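Solute Binding Protein, BlMnBP1 in complex with mannotriose (Bifidobacterium, PDB 6FUV) probably captures beta-manno-oligosaccharides such as mannotriose outside the cell and delivers them to an ABC transporter. Local coordinates at residues 116-121 / 304-309; 106-111 / 122-127; 82-87 / 319-324; 90-95 / 371-376. One frame throughout, in Å; residues are numbered along the deposited sequence.

Interaction 1 (116-121 / 304-309); sequences NEKAYD and NYSMGI. With BMA (beta-D-mannopyranose), chain B; BMA (beta-D-mannopyranose), chain C.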
# COMPACT_ATOMS: atom_id res chain seq x y z
N ASN A 116 -15.55 2.34 3.12
CA ASN A 116 -15.38 3.25 4.24
C ASN A 116 -13.92 3.55 4.49
O ASN A 116 -13.62 4.16 5.50
CB ASN A 116 -16.01 2.68 5.53
CG ASN A 116 -16.14 3.74 6.63
OD1 ASN A 116 -16.62 4.83 6.41
ND2 ASN A 116 -15.71 3.41 7.83
N GLU A 117 -13.02 3.11 3.60
CA GLU A 117 -11.60 3.40 3.76
C GLU A 117 -11.30 4.86 3.47
O GLU A 117 -10.72 5.56 4.29
CB GLU A 117 -10.80 2.50 2.82
CG GLU A 117 -9.34 2.39 3.14
CD GLU A 117 -8.59 1.40 2.19
OE1 GLU A 117 -8.49 1.69 1.00
OE2 GLU A 117 -8.16 0.31 2.68
N LYS A 118 -11.66 5.34 2.29
CA LYS A 118 -11.47 6.73 1.92
C LYS A 118 -12.85 7.39 1.96
O LYS A 118 -13.45 7.74 0.96
CB LYS A 118 -10.79 6.82 0.55
CG LYS A 118 -9.35 6.33 0.48
CD LYS A 118 -8.45 6.95 1.52
CE LYS A 118 -7.06 6.34 1.51
NZ LYS A 118 -6.19 6.84 2.68
N ALA A 119 -13.35 7.52 3.18
CA ALA A 119 -14.69 8.03 3.41
C ALA A 119 -14.67 8.98 4.60
O ALA A 119 -13.72 9.01 5.37
CB ALA A 119 -15.68 6.91 3.68
N TYR A 120 -15.72 9.79 4.72
CA TYR A 120 -15.90 10.64 5.89
C TYR A 120 -17.38 10.91 6.00
O TYR A 120 -18.05 11.18 5.00
CB TYR A 120 -15.14 11.97 5.79
CG TYR A 120 -15.03 12.69 7.10
CD1 TYR A 120 -14.35 12.11 8.17
CD2 TYR A 120 -15.58 13.94 7.30
CE1 TYR A 120 -14.25 12.75 9.39
CE2 TYR A 120 -15.50 14.58 8.51
CZ TYR A 120 -14.81 13.99 9.55
OH TYR A 120 -14.70 14.62 10.79
N ASP A 121 -17.91 10.76 7.22
CA ASP A 121 -19.24 11.22 7.54
C ASP A 121 -20.27 10.64 6.60
O ASP A 121 -21.24 11.31 6.26
CB ASP A 121 -19.30 12.73 7.51
CG ASP A 121 -20.46 13.28 8.34
OD1 ASP A 121 -21.55 13.44 7.79
OD2 ASP A 121 -20.26 13.52 9.54
N ASN A 304 -5.07 -0.47 -2.15
CA ASN A 304 -3.97 0.19 -2.87
C ASN A 304 -4.31 1.70 -2.85
O ASN A 304 -5.25 2.12 -2.18
CB ASN A 304 -3.89 -0.38 -4.28
CG ASN A 304 -2.51 -0.21 -4.88
OD1 ASN A 304 -1.74 0.60 -4.44
ND2 ASN A 304 -2.20 -1.02 -5.87
N TYR A 305 -3.59 2.53 -3.60
CA TYR A 305 -3.97 3.93 -3.77
C TYR A 305 -5.39 3.98 -4.30
O TYR A 305 -5.77 3.14 -5.14
CB TYR A 305 -3.01 4.66 -4.73
CG TYR A 305 -1.84 5.40 -4.08
CD1 TYR A 305 -2.04 6.53 -3.34
CD2 TYR A 305 -0.54 4.99 -4.27
CE1 TYR A 305 -0.98 7.20 -2.74
CE2 TYR A 305 0.51 5.65 -3.71
CZ TYR A 305 0.28 6.77 -2.92
OH TYR A 305 1.32 7.44 -2.37
N SER A 306 -6.18 4.91 -3.76
CA SER A 306 -7.55 5.11 -4.19
C SER A 306 -7.65 6.22 -5.24
O SER A 306 -6.91 7.20 -5.25
CB SER A 306 -8.45 5.48 -3.01
OG SER A 306 -8.77 4.42 -2.18
N MET A 307 -8.62 6.08 -6.12
CA MET A 307 -8.88 7.09 -7.13
C MET A 307 -9.83 8.12 -6.57
O MET A 307 -10.91 7.77 -6.11
CB MET A 307 -9.45 6.46 -8.40
CG MET A 307 -8.38 5.82 -9.28
SD MET A 307 -9.09 4.71 -10.47
CE MET A 307 -9.59 3.37 -9.37
N GLY A 308 -9.39 9.38 -6.57
CA GLY A 308 -10.20 10.51 -6.14
C GLY A 308 -10.40 11.51 -7.28
O GLY A 308 -9.55 11.66 -8.14
N ILE A 309 -11.54 12.20 -7.26
CA ILE A 309 -11.95 13.08 -8.34
C ILE A 309 -11.91 14.53 -7.86
O ILE A 309 -12.43 14.85 -6.79
CB ILE A 309 -13.34 12.69 -8.84
CG1 ILE A 309 -13.28 11.29 -9.45
CG2 ILE A 309 -13.89 13.65 -9.89
CD1 ILE A 309 -14.52 10.88 -10.19
C1 BMA B . 1.22 1.64 -2.27
C2 BMA B . 0.57 0.41 -1.68
C3 BMA B . -0.71 0.77 -0.90
C4 BMA B . -0.38 1.95 0.06
C5 BMA B . 0.24 3.09 -0.72
C6 BMA B . 0.54 4.30 0.15
O2 BMA B . 1.51 -0.19 -0.76
O3 BMA B . -1.31 -0.33 -0.17
O4 BMA B . -1.53 2.42 0.68
O5 BMA B . 1.44 2.62 -1.29
O6 BMA B . 1.58 3.97 1.04
C1 BMA C . 5.01 2.65 -5.82
C2 BMA C . 4.89 3.57 -4.57
C3 BMA C . 4.21 2.85 -3.50
C4 BMA C . 2.90 2.16 -3.95
C5 BMA C . 3.10 1.34 -5.22
C6 BMA C . 1.78 0.89 -5.84
O2 BMA C . 4.10 4.69 -4.85
O3 BMA C . 3.99 3.76 -2.44
O4 BMA C . 2.46 1.27 -2.87
O5 BMA C . 3.76 2.21 -6.21
O6 BMA C . 0.94 2.07 -6.05
O HOH W 1 -10.65 2.86 -0.82
O HOH W 2 -7.04 3.36 -0.54
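Lys-118 lays its CG methylene against the hydroxyl of Ser-306, CG to OG 3.3 Å, where a loop meets the last part of strand 298-309. This strand belongs to the large mixed sheet of a periplasmic-binding-protein fold, and Asn-304 and Tyr-305, at the break in the strand just before Ser-306, line the glycan pocket. The bend of the lysine chain at chi2 (-52°) leaves NZ to a weak hydrogen bond with a polyether molecule, probably from the crystallisation liquor.

Water carries the polar part of the contact. One molecule donates to both Glu-117 OE1 and Ser-306 OG; a second takes a hydrogen bond from Ser-306 OG at 2.6 Å and donates to Glu-117 OE1 and Asn-304 O. The serine hydroxyl is therefore acceptor to one water and donor to the other, while Glu-117 OE2 receives the backbone N of Gly-303.

On the sugar side, the Tyr-305 ring turns one face to the chain B mannose, whose C5 lies 3.9 Å above its plane toward the rim, and has O2 of the chain C mannose at its edge. Replacing this tyrosine with alanine would probably deprive the chain B mannose of that aromatic support and Tyr-67 of its edge-to-face partner. Asn-304 OD1 accepts the Tyr-305 backbone N at 2.8 Å, the donor tilted 31° from the carbonyl plane.

Interaction 2 (106-111 / 122-127); sequences EDMDKE and GQTYGV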
# COMPACT_ATOMS: atom_id res chain seq x y z
N GLU A 106 -23.02 3.81 2.56
CA GLU A 106 -23.87 2.64 2.62
C GLU A 106 -24.29 2.20 1.23
O GLU A 106 -24.47 1.00 1.00
CB GLU A 106 -25.08 2.88 3.50
CG GLU A 106 -25.83 4.15 3.32
CD GLU A 106 -27.09 4.22 4.22
OE1 GLU A 106 -27.68 3.14 4.51
OE2 GLU A 106 -27.46 5.36 4.64
N ASP A 107 -24.41 3.11 0.26
CA ASP A 107 -24.69 2.63 -1.10
C ASP A 107 -23.43 2.07 -1.77
O ASP A 107 -23.48 1.04 -2.46
CB ASP A 107 -25.31 3.75 -1.95
CG ASP A 107 -26.66 4.22 -1.42
OD1 ASP A 107 -27.42 3.43 -0.85
OD2 ASP A 107 -26.93 5.41 -1.53
N MET A 108 -22.29 2.74 -1.57
CA MET A 108 -21.07 2.30 -2.22
C MET A 108 -20.61 0.94 -1.67
O MET A 108 -19.93 0.18 -2.37
CB MET A 108 -19.96 3.35 -2.06
CG MET A 108 -20.11 4.60 -2.92
SD MET A 108 -20.01 4.16 -4.66
CE MET A 108 -18.29 3.86 -4.83
N ASP A 109 -20.99 0.62 -0.44
CA ASP A 109 -20.61 -0.64 0.20
C ASP A 109 -21.26 -1.86 -0.45
O ASP A 109 -20.74 -2.97 -0.34
CB ASP A 109 -20.95 -0.54 1.68
CG ASP A 109 -20.66 -1.83 2.44
OD1 ASP A 109 -19.52 -2.34 2.42
OD2 ASP A 109 -21.60 -2.32 3.09
N LYS A 110 -22.34 -1.66 -1.19
CA LYS A 110 -22.93 -2.71 -2.01
C LYS A 110 -22.24 -2.87 -3.36
O LYS A 110 -22.47 -3.87 -4.06
CB LYS A 110 -24.39 -2.38 -2.24
CG LYS A 110 -25.20 -2.21 -0.98
CD LYS A 110 -26.40 -1.37 -1.27
CE LYS A 110 -27.28 -1.19 -0.06
NZ LYS A 110 -28.67 -0.73 -0.61
N GLU A 111 -21.39 -1.92 -3.73
CA GLU A 111 -20.73 -1.88 -5.03
C GLU A 111 -19.27 -2.24 -4.96
O GLU A 111 -18.80 -2.94 -5.83
CB GLU A 111 -20.86 -0.49 -5.65
CG GLU A 111 -22.27 -0.07 -6.03
CD GLU A 111 -22.49 -0.14 -7.53
OE1 GLU A 111 -22.37 0.90 -8.21
OE2 GLU A 111 -22.73 -1.23 -8.05
N GLY A 122 -20.11 9.36 6.25
CA GLY A 122 -21.10 8.64 5.48
C GLY A 122 -21.00 8.84 3.99
O GLY A 122 -21.95 8.50 3.27
N GLN A 123 -19.89 9.40 3.49
CA GLN A 123 -19.67 9.62 2.08
C GLN A 123 -18.32 9.06 1.68
O GLN A 123 -17.34 9.16 2.42
CB GLN A 123 -19.72 11.08 1.74
CG GLN A 123 -20.96 11.74 2.21
CD GLN A 123 -21.85 12.11 1.09
OE1 GLN A 123 -21.43 12.76 0.11
NE2 GLN A 123 -23.12 11.70 1.20
N THR A 124 -18.29 8.41 0.53
CA THR A 124 -17.08 7.76 0.03
C THR A 124 -16.44 8.64 -1.03
O THR A 124 -17.09 8.99 -2.03
CB THR A 124 -17.40 6.38 -0.53
OG1 THR A 124 -17.92 5.58 0.54
CG2 THR A 124 -16.19 5.74 -1.13
N TYR A 125 -15.16 8.97 -0.82
CA TYR A 125 -14.41 9.88 -1.67
C TYR A 125 -13.32 9.19 -2.47
O TYR A 125 -12.73 9.82 -3.36
CB TYR A 125 -13.79 10.99 -0.82
CG TYR A 125 -14.85 11.89 -0.21
CD1 TYR A 125 -15.41 12.93 -0.94
CD2 TYR A 125 -15.30 11.68 1.06
CE1 TYR A 125 -16.38 13.76 -0.37
CE2 TYR A 125 -16.26 12.47 1.62
CZ TYR A 125 -16.83 13.50 0.91
OH TYR A 125 -17.81 14.29 1.43
N GLY A 126 -13.06 7.92 -2.18
CA GLY A 126 -12.05 7.16 -2.89
C GLY A 126 -12.43 5.74 -3.19
O GLY A 126 -13.05 5.12 -2.37
N VAL A 127 -12.06 5.25 -4.37
CA VAL A 127 -12.24 3.87 -4.80
C VAL A 127 -10.84 3.32 -5.06
O VAL A 127 -10.07 3.89 -5.86
CB VAL A 127 -13.13 3.77 -6.05
CG1 VAL A 127 -13.20 2.31 -6.56
CG2 VAL A 127 -14.51 4.32 -5.73
O HOH W 3 -23.48 6.13 4.10
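No flat group lies between Met-108 and the two side chains it touches, Thr-124 and Val-127; the ring of the intervening Tyr-125 packs elsewhere, on Phe-95 and Ser-96. The work falls instead to a flexible thioether chain. Its CG approaches CB of Thr-124 at 4.0 Å, the two side chains crossing obliquely, and its CB is equally near the threonine OG1. Bends at chi2 (-64°) and chi3 (-74°) fold the methionine round, so that CE reaches CG2 of Val-127 at 3.9 Å, across that side chain at about a right angle.

The unit is a short helix, 105-108, resting on the first part of strand 123-132 within the large sheet of the solute-binding fold. Helix and strand are close in sequence, and Thr-124 OG1 is hydrogen-bonded to Ala-115 O, in the connection between them, and to Thr-105 OG1. The hydroxyl thus lies against methionine carbon without being left unpaired. Tyr-8 also touches Met-108, and helix 315-330 reaches Val-127 through Val-325 and Thr-329. Toward the exposed end of the contact, one water accepts from Glu-106 N at 2.8 Å and donates to Gly-122 O at 2.9 Å.

Interaction 3 (82-87 / 319-324); sequences WDIMMI and EAAMIF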
# COMPACT_ATOMS: atom_id res chain seq x y z
N TRP A 82 -5.81 18.27 -13.26
CA TRP A 82 -6.08 16.87 -13.00
C TRP A 82 -7.57 16.73 -12.73
O TRP A 82 -8.20 17.67 -12.25
CB TRP A 82 -5.30 16.35 -11.80
CG TRP A 82 -5.65 16.99 -10.58
CD1 TRP A 82 -5.27 18.23 -10.17
CD2 TRP A 82 -6.49 16.47 -9.55
NE1 TRP A 82 -5.80 18.52 -8.95
CE2 TRP A 82 -6.57 17.46 -8.54
CE3 TRP A 82 -7.19 15.27 -9.39
CZ2 TRP A 82 -7.33 17.30 -7.38
CZ3 TRP A 82 -7.92 15.08 -8.22
CH2 TRP A 82 -7.98 16.12 -7.21
N ASP A 83 -8.13 15.57 -13.09
CA ASP A 83 -9.49 15.21 -12.75
C ASP A 83 -9.59 13.97 -11.88
O ASP A 83 -10.44 13.93 -10.99
CB ASP A 83 -10.27 15.00 -14.03
CG ASP A 83 -10.22 16.21 -14.94
OD1 ASP A 83 -10.77 17.22 -14.55
OD2 ASP A 83 -9.57 16.15 -16.02
N ILE A 84 -8.71 12.99 -12.09
CA ILE A 84 -8.53 11.87 -11.19
C ILE A 84 -7.09 11.90 -10.69
O ILE A 84 -6.14 12.05 -11.47
CB ILE A 84 -8.82 10.54 -11.90
CG1 ILE A 84 -10.20 10.50 -12.54
CG2 ILE A 84 -8.75 9.42 -10.93
CD1 ILE A 84 -10.31 9.54 -13.74
N MET A 85 -6.90 11.74 -9.39
CA MET A 85 -5.59 11.41 -8.85
C MET A 85 -5.72 10.25 -7.89
O MET A 85 -6.81 9.92 -7.43
CB MET A 85 -4.95 12.59 -8.13
CG MET A 85 -5.50 13.05 -6.81
SD MET A 85 -4.24 14.01 -5.91
CE MET A 85 -4.29 15.48 -6.95
N MET A 86 -4.58 9.67 -7.55
CA MET A 86 -4.49 8.76 -6.41
C MET A 86 -4.41 9.58 -5.14
O MET A 86 -3.50 10.39 -4.96
CB MET A 86 -3.26 7.87 -6.53
CG MET A 86 -3.27 6.99 -7.73
SD MET A 86 -4.79 6.06 -7.94
CE MET A 86 -4.20 4.98 -9.34
N ILE A 87 -5.37 9.37 -4.25
CA ILE A 87 -5.51 10.23 -3.08
C ILE A 87 -4.25 10.10 -2.24
O ILE A 87 -3.88 8.99 -1.87
CB ILE A 87 -6.76 9.86 -2.26
CG1 ILE A 87 -8.00 10.07 -3.08
CG2 ILE A 87 -6.77 10.68 -0.98
CD1 ILE A 87 -9.27 9.68 -2.35
N GLU A 319 -18.18 13.88 -14.13
CA GLU A 319 -18.95 12.70 -14.52
C GLU A 319 -18.13 11.76 -15.39
O GLU A 319 -18.16 10.56 -15.20
CB GLU A 319 -20.23 13.15 -15.22
CG GLU A 319 -20.95 12.06 -15.94
CD GLU A 319 -22.33 12.43 -16.45
OE1 GLU A 319 -22.65 13.63 -16.51
OE2 GLU A 319 -23.10 11.48 -16.78
N ALA A 320 -17.41 12.29 -16.38
CA ALA A 320 -16.53 11.43 -17.17
C ALA A 320 -15.53 10.70 -16.28
O ALA A 320 -15.25 9.51 -16.48
CB ALA A 320 -15.81 12.28 -18.22
N ALA A 321 -14.99 11.39 -15.28
CA ALA A 321 -14.01 10.76 -14.40
C ALA A 321 -14.65 9.68 -13.54
O ALA A 321 -14.04 8.63 -13.31
CB ALA A 321 -13.36 11.84 -13.52
N MET A 322 -15.88 9.90 -13.07
CA MET A 322 -16.57 8.88 -12.30
C MET A 322 -16.86 7.66 -13.16
O MET A 322 -16.72 6.53 -12.68
CB MET A 322 -17.86 9.44 -11.75
CG MET A 322 -18.50 8.53 -10.70
SD MET A 322 -19.26 9.47 -9.35
CE MET A 322 -17.97 10.67 -9.05
N ILE A 323 -17.22 7.90 -14.43
CA ILE A 323 -17.45 6.82 -15.38
C ILE A 323 -16.15 6.07 -15.59
O ILE A 323 -16.16 4.84 -15.60
CB ILE A 323 -18.03 7.36 -16.69
CG1 ILE A 323 -19.48 7.78 -16.48
CG2 ILE A 323 -17.82 6.31 -17.78
CD1 ILE A 323 -20.08 8.57 -17.63
N PHE A 324 -15.02 6.78 -15.69
CA PHE A 324 -13.76 6.06 -15.89
C PHE A 324 -13.41 5.22 -14.68
O PHE A 324 -12.94 4.09 -14.82
CB PHE A 324 -12.62 7.00 -16.21
CG PHE A 324 -11.31 6.30 -16.44
CD1 PHE A 324 -11.06 5.68 -17.63
CD2 PHE A 324 -10.32 6.33 -15.50
CE1 PHE A 324 -9.85 5.05 -17.85
CE2 PHE A 324 -9.14 5.71 -15.71
CZ PHE A 324 -8.90 5.07 -16.89
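Ile-84 sends its longer branch into the angle between Ala-321 and Phe-324 on helix 315-330. CG1 lies 3.6 Å from the Ala-321 methyl carbon CB, and CD1 goes on to CD2 of the Phe-324 ring at 3.7 Å, the two side chains crossing at about a right angle. With CG1 anti to the carbonyl carbon (chi1 -55°), the branch leaves the strand directed at the helix. Asp-83 is a looser neighbour, its CB 4.4 Å from Ala-321 CB.

A further shell fixes these groups. Phe-324 meets Phe-50 edge-to-face, Ile-84 also touches Phe-26 of strand 22-28, and Ile-309 of strand 298-309 packs on Ala-321. The Asp-83 carboxylate is bonded elsewhere: OD1 to Ser-313 OG and OD2 to Thr-25 N, while backbone bonds from Ile-84 to Thr-25 and Phe-27 join strand 84-86 to its parallel neighbour. The arrangement is the helix-on-sheet layering of an alpha/beta lobe. Alanine's small side chain lets helix and strand come close, with 6.4 Å between CA of Ile-84 and CA of Ala-321. Since the touching side-chain atoms are all carbon, the contact depends on fit and burial and not on bond direction.

Interaction 4 (90-95 / 371-376); sequences VDRSEF and GEEDLF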
# COMPACT_ATOMS: atom_id res chain seq x y z
N VAL A 90 -3.93 12.67 2.74
CA VAL A 90 -4.92 13.63 3.22
C VAL A 90 -5.75 13.00 4.33
O VAL A 90 -6.16 11.84 4.23
CB VAL A 90 -5.80 14.09 2.04
CG1 VAL A 90 -7.12 14.58 2.53
CG2 VAL A 90 -5.05 15.16 1.23
N ASP A 91 -5.97 13.74 5.41
CA ASP A 91 -6.81 13.22 6.48
C ASP A 91 -8.24 13.03 6.01
O ASP A 91 -8.72 13.77 5.16
CB ASP A 91 -6.80 14.17 7.67
CG ASP A 91 -5.59 13.99 8.52
OD1 ASP A 91 -5.10 12.84 8.56
OD2 ASP A 91 -5.14 14.99 9.12
N ARG A 92 -8.95 12.10 6.65
CA ARG A 92 -10.34 11.81 6.28
C ARG A 92 -11.19 13.06 6.38
O ARG A 92 -11.99 13.37 5.49
CB ARG A 92 -10.88 10.70 7.19
CG ARG A 92 -10.28 9.32 6.96
CD ARG A 92 -10.78 8.34 8.00
NE ARG A 92 -12.19 8.00 7.84
CZ ARG A 92 -12.63 6.85 7.28
NH1 ARG A 92 -11.77 5.93 6.84
NH2 ARG A 92 -13.94 6.60 7.20
N SER A 93 -11.03 13.80 7.46
CA SER A 93 -11.85 14.99 7.68
C SER A 93 -11.64 16.12 6.68
O SER A 93 -12.33 17.15 6.70
CB SER A 93 -11.59 15.52 9.08
OG SER A 93 -10.23 15.88 9.24
N GLU A 94 -10.70 15.92 5.77
CA GLU A 94 -10.41 16.89 4.73
C GLU A 94 -10.81 16.44 3.32
O GLU A 94 -10.63 17.19 2.36
CB GLU A 94 -8.92 17.21 4.74
CG GLU A 94 -8.38 17.63 6.09
CD GLU A 94 -9.04 18.88 6.65
OE1 GLU A 94 -9.43 19.79 5.88
OE2 GLU A 94 -9.18 18.91 7.89
N PHE A 95 -11.25 15.20 3.17
CA PHE A 95 -11.59 14.71 1.84
C PHE A 95 -12.53 15.69 1.15
O PHE A 95 -12.31 16.07 -0.01
CB PHE A 95 -12.25 13.32 1.90
CG PHE A 95 -11.31 12.18 2.19
CD1 PHE A 95 -10.01 12.23 1.82
CD2 PHE A 95 -11.75 11.08 2.89
CE1 PHE A 95 -9.12 11.22 2.14
CE2 PHE A 95 -10.89 10.04 3.19
CZ PHE A 95 -9.56 10.11 2.82
N GLY A 371 -17.73 7.76 16.95
CA GLY A 371 -17.36 9.02 17.58
C GLY A 371 -15.88 9.35 17.56
O GLY A 371 -15.52 10.49 17.86
N GLU A 372 -15.02 8.40 17.25
CA GLU A 372 -13.58 8.63 17.24
C GLU A 372 -12.98 8.51 15.85
O GLU A 372 -11.80 8.21 15.72
CB GLU A 372 -12.89 7.65 18.18
CG GLU A 372 -13.59 7.47 19.49
CD GLU A 372 -12.88 6.46 20.39
OE1 GLU A 372 -11.81 5.98 19.98
OE2 GLU A 372 -13.36 6.17 21.50
N GLU A 373 -13.76 8.75 14.81
CA GLU A 373 -13.29 8.62 13.43
C GLU A 373 -12.04 9.45 13.14
O GLU A 373 -11.31 9.15 12.20
CB GLU A 373 -14.43 9.03 12.48
CG GLU A 373 -14.16 8.71 10.99
CD GLU A 373 -15.32 9.08 10.02
OE1 GLU A 373 -16.15 9.99 10.32
OE2 GLU A 373 -15.41 8.44 8.95
N ASP A 374 -11.78 10.48 13.92
CA ASP A 374 -10.62 11.33 13.72
C ASP A 374 -9.53 11.12 14.77
O ASP A 374 -8.45 11.70 14.62
CB ASP A 374 -11.06 12.81 13.76
CG ASP A 374 -11.98 13.18 12.64
OD1 ASP A 374 -11.62 12.95 11.46
OD2 ASP A 374 -13.07 13.71 12.95
N LEU A 375 -9.78 10.33 15.82
CA LEU A 375 -8.84 10.23 16.94
C LEU A 375 -7.48 9.71 16.49
O LEU A 375 -6.44 10.31 16.80
CB LEU A 375 -9.44 9.34 18.02
CG LEU A 375 -8.73 9.40 19.39
CD1 LEU A 375 -8.57 10.84 19.92
CD2 LEU A 375 -9.45 8.48 20.37
N PHE A 376 -7.44 8.60 15.76
CA PHE A 376 -6.15 8.10 15.29
C PHE A 376 -5.41 9.16 14.48
O PHE A 376 -4.23 9.39 14.69
CB PHE A 376 -6.32 6.86 14.43
CG PHE A 376 -5.02 6.19 14.05
CD1 PHE A 376 -4.28 6.66 13.01
CD2 PHE A 376 -4.57 5.09 14.73
CE1 PHE A 376 -3.11 6.04 12.64
CE2 PHE A 376 -3.38 4.46 14.36
CZ PHE A 376 -2.65 4.95 13.31
O HOH W 4 -9.38 13.03 10.31
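Arg-92 and Glu-373 form the charged part of this contact, a salt bridge in which a single carboxylate oxygen takes both donors. The stronger bond runs from NH2 of Arg-92 to OE2 of Glu-373, 2.9 Å long with an N-H...O angle of 154°. It uses the anti lone pair of OE2, which lies near the guanidinium plane at its edge; the bond from Arg-92 NE to the same OE2 is weak, at 3.4 Å. Guanidinium and carboxylate planes stand 47° apart, so the groups do not meet as a flat two-oxygen pair. A bend at chi3 (71°) turns the arginine head to the glutamate, whose chain is extended beyond CG. The third nitrogen, NH1, bonds to Asn-116 O. With alanine in place of this arginine, Glu-373 would probably be left without its counter-charge here and Asn-116 O without this donor.

Solvent supplies a second link: a water donates to Asp-374 OD1 at 2.5 Å and accepts a weak bond from Ser-93 N. Van der Waals contact adds a third, CB of Ser-93 lying 3.5 Å from OD1 of Asp-374. The other oxygen, OD2, bonds to Tyr-120 OH.

In the fold, the contact ties the loop between strands 84-86 and 103-104 to the lead-in of helix 375-383. Tyr-120 of strand 119-120 touches Arg-92, Ser-93 and Glu-373, and in the first turn of that helix Phe-376 meets Trp-420 of helix 409-426 edge-to-face.

Strand 298-309 is the hub. Interactions 1 and 2, with centres 8 Å apart, are stitched by backbone bonds between neighbouring strands, Met-307 N to Val-127 O at 2.6 Å and Tyr-125 N to Lys-118 O at 2.8 Å. On its other side the strand pairs with that of interaction 3, Gly-308 N to Met-85 O at 2.8 Å. Interaction 4 joins through segment 116-121, which bonds to both of its segments through Asn-116 O and Tyr-120 OH, and lies farthest from interaction 3, about 22 Å between centres. Only interaction 1 includes residues of the glycan pocket; a bound mannose lies about 13 Å from the side chain of Ile-84 in interaction 3.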